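Manganese-binding protein (Chlamydia trachomatis, PDB 6NSI) binds Fe(2+), Mn(2+) and Ni(2+), preferring Fe(2+), and delivers them to the membrane permease of the YtgABCD ABC transporter for import into the cytoplasm. Local coordinates at residues A[78-90]-A[108-120]. Sequence-based numbering, arbitrary orientation.
Sequences VDLGQRLLNKNCF and RVWGAAVKEMAAA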
loop_
_atom_site.group_PDB
_atom_site.type_symbol
_atom_site.label_atom_id
_atom_site.label_comp_id
_atom_site.label_asym_id
_atom_site.label_seq_id
_atom_site.Cartn_x
_atom_site.Cartn_y
_atom_site.Cartn_z
ATOM N N VAL A 78 7.873 -2.044 16.301
ATOM C CA VAL A 78 8.336 -0.896 15.529
ATOM C C VAL A 78 7.148 -0.425 14.694
ATOM O O VAL A 78 6.716 -1.128 13.774
ATOM C CB VAL A 78 9.531 -1.257 14.635
ATOM C CG1 VAL A 78 9.862 -0.091 13.715
ATOM C CG2 VAL A 78 10.743 -1.672 15.474
ATOM N N ASP A 79 6.596 0.746 15.032
ATOM C CA ASP A 79 5.429 1.317 14.354
ATOM C C ASP A 79 5.933 2.238 13.246
ATOM O O ASP A 79 6.196 3.425 13.457
ATOM C CB ASP A 79 4.535 2.056 15.346
ATOM C CG ASP A 79 3.218 2.528 14.727
ATOM O OD1 ASP A 79 3.203 2.900 13.536
ATOM O OD2 ASP A 79 2.200 2.549 15.449
ATOM N N LEU A 80 6.048 1.684 12.040
ATOM C CA LEU A 80 6.699 2.410 10.952
ATOM C C LEU A 80 5.959 3.701 10.608
ATOM O O LEU A 80 6.589 4.740 10.383
ATOM C CB LEU A 80 6.826 1.500 9.728
ATOM C CG LEU A 80 7.775 0.308 9.925
ATOM C CD1 LEU A 80 7.583 -0.759 8.849
ATOM C CD2 LEU A 80 9.236 0.788 9.964
ATOM N N GLY A 81 4.622 3.659 10.570
ATOM C CA GLY A 81 3.859 4.859 10.247
ATOM C C GLY A 81 3.961 5.937 11.310
ATOM O O GLY A 81 3.990 7.133 10.996
ATOM N N GLN A 82 4.014 5.537 12.581
ATOM C CA GLN A 82 4.158 6.523 13.645
ATOM C C GLN A 82 5.550 7.143 13.631
ATOM O O GLN A 82 5.696 8.359 13.810
ATOM C CB GLN A 82 3.875 5.884 15.001
ATOM C CG GLN A 82 3.817 6.893 16.132
ATOM C CD GLN A 82 2.769 7.965 15.890
ATOM O OE1 GLN A 82 1.625 7.659 15.541
ATOM N NE2 GLN A 82 3.159 9.230 16.063
ATOM N N ARG A 83 6.582 6.327 13.413
ATOM C CA ARG A 83 7.936 6.865 13.320
ATOM C C ARG A 83 8.067 7.822 12.140
ATOM O O ARG A 83 8.702 8.876 12.252
ATOM C CB ARG A 83 8.941 5.722 13.218
ATOM C CG ARG A 83 8.934 4.815 14.441
ATOM C CD ARG A 83 10.178 3.956 14.514
ATOM N NE ARG A 83 10.154 3.080 15.690
ATOM C CZ ARG A 83 11.230 2.492 16.218
ATOM N NH1 ARG A 83 12.429 2.680 15.682
ATOM N NH2 ARG A 83 11.109 1.712 17.285
ATOM N N LEU A 84 7.447 7.485 11.006
ATOM C CA LEU A 84 7.451 8.400 9.871
ATOM C C LEU A 84 6.682 9.677 10.192
ATOM O O LEU A 84 7.088 10.776 9.794
ATOM C CB LEU A 84 6.866 7.699 8.647
ATOM C CG LEU A 84 7.773 6.654 8.014
ATOM C CD1 LEU A 84 7.072 6.030 6.818
ATOM C CD2 LEU A 84 9.085 7.298 7.602
ATOM N N LEU A 85 5.575 9.556 10.927
ATOM C CA LEU A 85 4.828 10.743 11.323
ATOM C C LEU A 85 5.608 11.578 12.333
ATOM O O LEU A 85 5.496 12.810 12.329
ATOM C CB LEU A 85 3.460 10.347 11.888
ATOM C CG LEU A 85 2.326 10.155 10.871
ATOM C CD1 LEU A 85 0.987 9.957 11.572
ATOM C CD2 LEU A 85 2.253 11.323 9.884
ATOM N N ASN A 86 6.419 10.930 13.176
ATOM C CA ASN A 86 7.232 11.624 14.170
ATOM C C ASN A 86 8.238 12.583 13.534
ATOM O O ASN A 86 8.867 13.370 14.253
ATOM C CB ASN A 86 7.981 10.602 15.048
ATOM C CG ASN A 86 7.100 9.977 16.143
ATOM O OD1 ASN A 86 5.882 10.180 16.187
ATOM N ND2 ASN A 86 7.731 9.207 17.032
ATOM N N LYS A 87 8.407 12.537 12.210
ATOM C CA LYS A 87 9.384 13.365 11.519
ATOM C C LYS A 87 8.773 14.148 10.362
ATOM O O LYS A 87 9.522 14.682 9.533
ATOM C CB LYS A 87 10.547 12.502 11.007
ATOM C CG LYS A 87 11.202 11.638 12.079
ATOM C CD LYS A 87 11.848 10.396 11.487
ATOM C CE LYS A 87 13.367 10.497 11.501
ATOM N NZ LYS A 87 13.999 9.193 11.847
ATOM N N ASN A 88 7.442 14.249 10.295
ATOM C CA ASN A 88 6.738 14.804 9.141
ATOM C C ASN A 88 7.390 14.338 7.837
ATOM O O ASN A 88 7.545 15.120 6.890
ATOM C CB ASN A 88 6.680 16.339 9.220
ATOM C CG ASN A 88 5.357 16.915 8.680
ATOM O OD1 ASN A 88 4.424 16.182 8.341
ATOM N ND2 ASN A 88 5.280 18.234 8.613
ATOM N N CYS A 89 7.802 13.065 7.799
ATOM C CA CYS A 89 8.291 12.474 6.558
ATOM C C CYS A 89 7.221 12.505 5.478
ATOM O O CYS A 89 7.541 12.559 4.283
ATOM C CB CYS A 89 8.751 11.030 6.798
ATOM S SG CYS A 89 10.260 10.848 7.801
ATOM N N PHE A 90 5.952 12.464 5.874
ATOM C CA PHE A 90 4.856 12.541 4.923
ATOM C C PHE A 90 3.668 13.209 5.595
ATOM O O PHE A 90 3.629 13.392 6.816
ATOM C CB PHE A 90 4.473 11.154 4.381
ATOM C CG PHE A 90 3.640 10.328 5.329
ATOM C CD1 PHE A 90 4.198 9.780 6.468
ATOM C CD2 PHE A 90 2.298 10.082 5.062
ATOM C CE1 PHE A 90 3.440 9.021 7.342
ATOM C CE2 PHE A 90 1.528 9.315 5.926
ATOM C CZ PHE A 90 2.100 8.779 7.067
ATOM N N ARG A 108 8.264 6.841 -2.523
ATOM C CA ARG A 108 9.106 7.732 -1.726
ATOM C C ARG A 108 8.810 7.577 -0.241
ATOM O O ARG A 108 9.731 7.533 0.588
ATOM C CB ARG A 108 8.912 9.182 -2.152
ATOM C CG ARG A 108 9.755 10.160 -1.343
ATOM C CD ARG A 108 9.161 11.558 -1.375
ATOM N NE ARG A 108 8.044 11.703 -0.441
ATOM C CZ ARG A 108 8.175 11.823 0.878
ATOM N NH1 ARG A 108 9.386 11.815 1.434
ATOM N NH2 ARG A 108 7.092 11.949 1.642
ATOM N N VAL A 109 7.526 7.492 0.117
ATOM C CA VAL A 109 7.166 7.294 1.517
ATOM C C VAL A 109 7.654 5.927 1.998
ATOM O O VAL A 109 8.260 5.816 3.068
ATOM C CB VAL A 109 5.643 7.483 1.705
ATOM C CG1 VAL A 109 5.225 7.275 3.169
ATOM C CG2 VAL A 109 5.214 8.882 1.232
ATOM N N TRP A 110 7.440 4.870 1.202
ATOM C CA TRP A 110 7.879 3.547 1.637
ATOM C C TRP A 110 9.401 3.461 1.711
ATOM O O TRP A 110 9.941 2.694 2.516
ATOM C CB TRP A 110 7.321 2.464 0.712
ATOM C CG TRP A 110 7.159 1.126 1.413
ATOM C CD1 TRP A 110 7.701 -0.070 1.030
ATOM C CD2 TRP A 110 6.400 0.855 2.607
ATOM N NE1 TRP A 110 7.331 -1.068 1.906
ATOM C CE2 TRP A 110 6.526 -0.530 2.878
ATOM C CE3 TRP A 110 5.617 1.643 3.464
ATOM C CZ2 TRP A 110 5.918 -1.136 3.976
ATOM C CZ3 TRP A 110 5.004 1.026 4.560
ATOM C CH2 TRP A 110 5.163 -0.342 4.801
ATOM N N GLY A 111 10.109 4.231 0.890
ATOM C CA GLY A 111 11.550 4.340 1.070
ATOM C C GLY A 111 11.907 4.900 2.431
ATOM O O GLY A 111 12.791 4.380 3.121
ATOM N N ALA A 112 11.222 5.973 2.840
ATOM C CA ALA A 112 11.394 6.484 4.197
ATOM C C ALA A 112 11.045 5.424 5.238
ATOM O O ALA A 112 11.750 5.275 6.242
ATOM C CB ALA A 112 10.540 7.735 4.398
ATOM N N ALA A 113 9.954 4.677 5.012
ATOM C CA ALA A 113 9.621 3.555 5.885
ATOM C C ALA A 113 10.776 2.565 5.968
ATOM O O ALA A 113 11.144 2.104 7.054
ATOM C CB ALA A 113 8.354 2.857 5.374
ATOM N N VAL A 114 11.359 2.216 4.821
ATOM C CA VAL A 114 12.484 1.291 4.831
ATOM C C VAL A 114 13.669 1.886 5.585
ATOM O O VAL A 114 14.407 1.159 6.270
ATOM C CB VAL A 114 12.837 0.894 3.389
ATOM C CG1 VAL A 114 14.153 0.153 3.339
ATOM C CG2 VAL A 114 11.711 0.030 2.810
ATOM N N LYS A 115 13.812 3.208 5.539
ATOM C CA LYS A 115 14.900 3.875 6.292
ATOM C C LYS A 115 14.698 3.594 7.777
ATOM O O LYS A 115 15.674 3.342 8.446
ATOM C CB LYS A 115 14.944 5.377 6.016
ATOM C CG LYS A 115 16.348 5.950 5.912
ATOM C CD LYS A 115 16.384 7.392 5.500
ATOM C CE LYS A 115 15.545 7.646 4.271
ATOM N NZ LYS A 115 16.141 7.043 3.059
ATOM N N GLU A 116 13.457 3.643 8.248
ATOM C CA GLU A 116 13.175 3.359 9.652
ATOM C C GLU A 116 13.391 1.885 9.970
ATOM O O GLU A 116 13.887 1.549 11.050
ATOM C CB GLU A 116 11.746 3.773 9.997
ATOM C CG GLU A 116 11.461 5.241 9.760
ATOM C CD GLU A 116 12.327 6.139 10.614
ATOM O OE1 GLU A 116 12.514 5.835 11.813
ATOM O OE2 GLU A 116 12.829 7.147 10.080
ATOM N N MET A 117 13.010 0.991 9.052
ATOM C CA MET A 117 13.305 -0.428 9.227
ATOM C C MET A 117 14.795 -0.654 9.459
ATOM O O MET A 117 15.190 -1.297 10.437
ATOM C CB MET A 117 12.850 -1.223 8.008
ATOM C CG MET A 117 11.354 -1.137 7.672
ATOM S SD MET A 117 11.047 -2.185 6.238
ATOM C CE MET A 117 9.607 -1.390 5.493
ATOM N N ALA A 118 15.635 -0.147 8.554
ATOM C CA ALA A 118 17.082 -0.307 8.693
ATOM C C ALA A 118 17.576 0.229 10.028
ATOM O O ALA A 118 18.317 -0.452 10.752
ATOM C CB ALA A 118 17.797 0.401 7.545
ATOM N N ALA A 119 17.190 1.461 10.369
ATOM C CA ALA A 119 17.642 2.044 11.626
ATOM C C ALA A 119 17.223 1.170 12.797
ATOM O O ALA A 119 18.051 0.792 13.635
ATOM C CB ALA A 119 17.089 3.461 11.778
ATOM N N ALA A 120 15.936 0.817 12.849
ATOM C CA ALA A 120 15.427 -0.044 13.908
ATOM C C ALA A 120 16.196 -1.357 13.977
ATOM O O ALA A 120 16.525 -1.834 15.070
ATOM C CB ALA A 120 13.936 -0.311 13.682
HETATM O O HOH W 1 13.191 3.708 13.438
#
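Helix 80-85 lies across helix 108-120 at 103°, nearly perpendicular, their axes approaching to 9.4 Å, with the CA atoms of L80 and A113 nearest each other and the chain after the helix running on so that C89 and F90 come beside A112 and V109. L84 is the knob of this crossing, seated in the hole formed by V109, A112, A113 and E116. The two methyls of L84 split the work: CD2 presses on CB of A112 at 3.5 Å, while CD1 reaches CB of A113 at 3.7 Å. One turn earlier, L80 crosses M117 at about a right angle, L80 CD2 lying 3.7 Å from M117 CG. At the strand end, V78 CG2 meets A120 CB, and both residues also touch F55 of the neighbouring strand 54-56.

Along the outer side, E116 bends back at chi2 (-62°), which brings its carboxylate round to K87. NZ of K87 forms a salt bridge with E116 OE2 at 2.9 Å, using that oxygen's syn lone pair, the two chains arriving from opposite directions. The R83 guanidinium does not touch this carboxylate but is linked to it by a water, which accepts from R83 NH1 and donates to E116 OE1; V78 CG1 lies over one face of the guanidinium.

At the Schellman motif that ends the helix, with N88 at C-prime, R108 bends at chi3 and donates from NH2 to C89 O, a 2.7 Å bond, nearly straight at 166° and close to the guanidinium plane. V109 CG1 sits over one face of the F90 ring; the F90 side chain is about 9 Å from that of H102, an iron ligand. In this probable family 9 solute-binding protein, an apolar seam thus fastens the outermost strand of the four-stranded parallel sheet, and the helix following it, onto helix 107-124, and the two nearby cations probably favour an ionised E116.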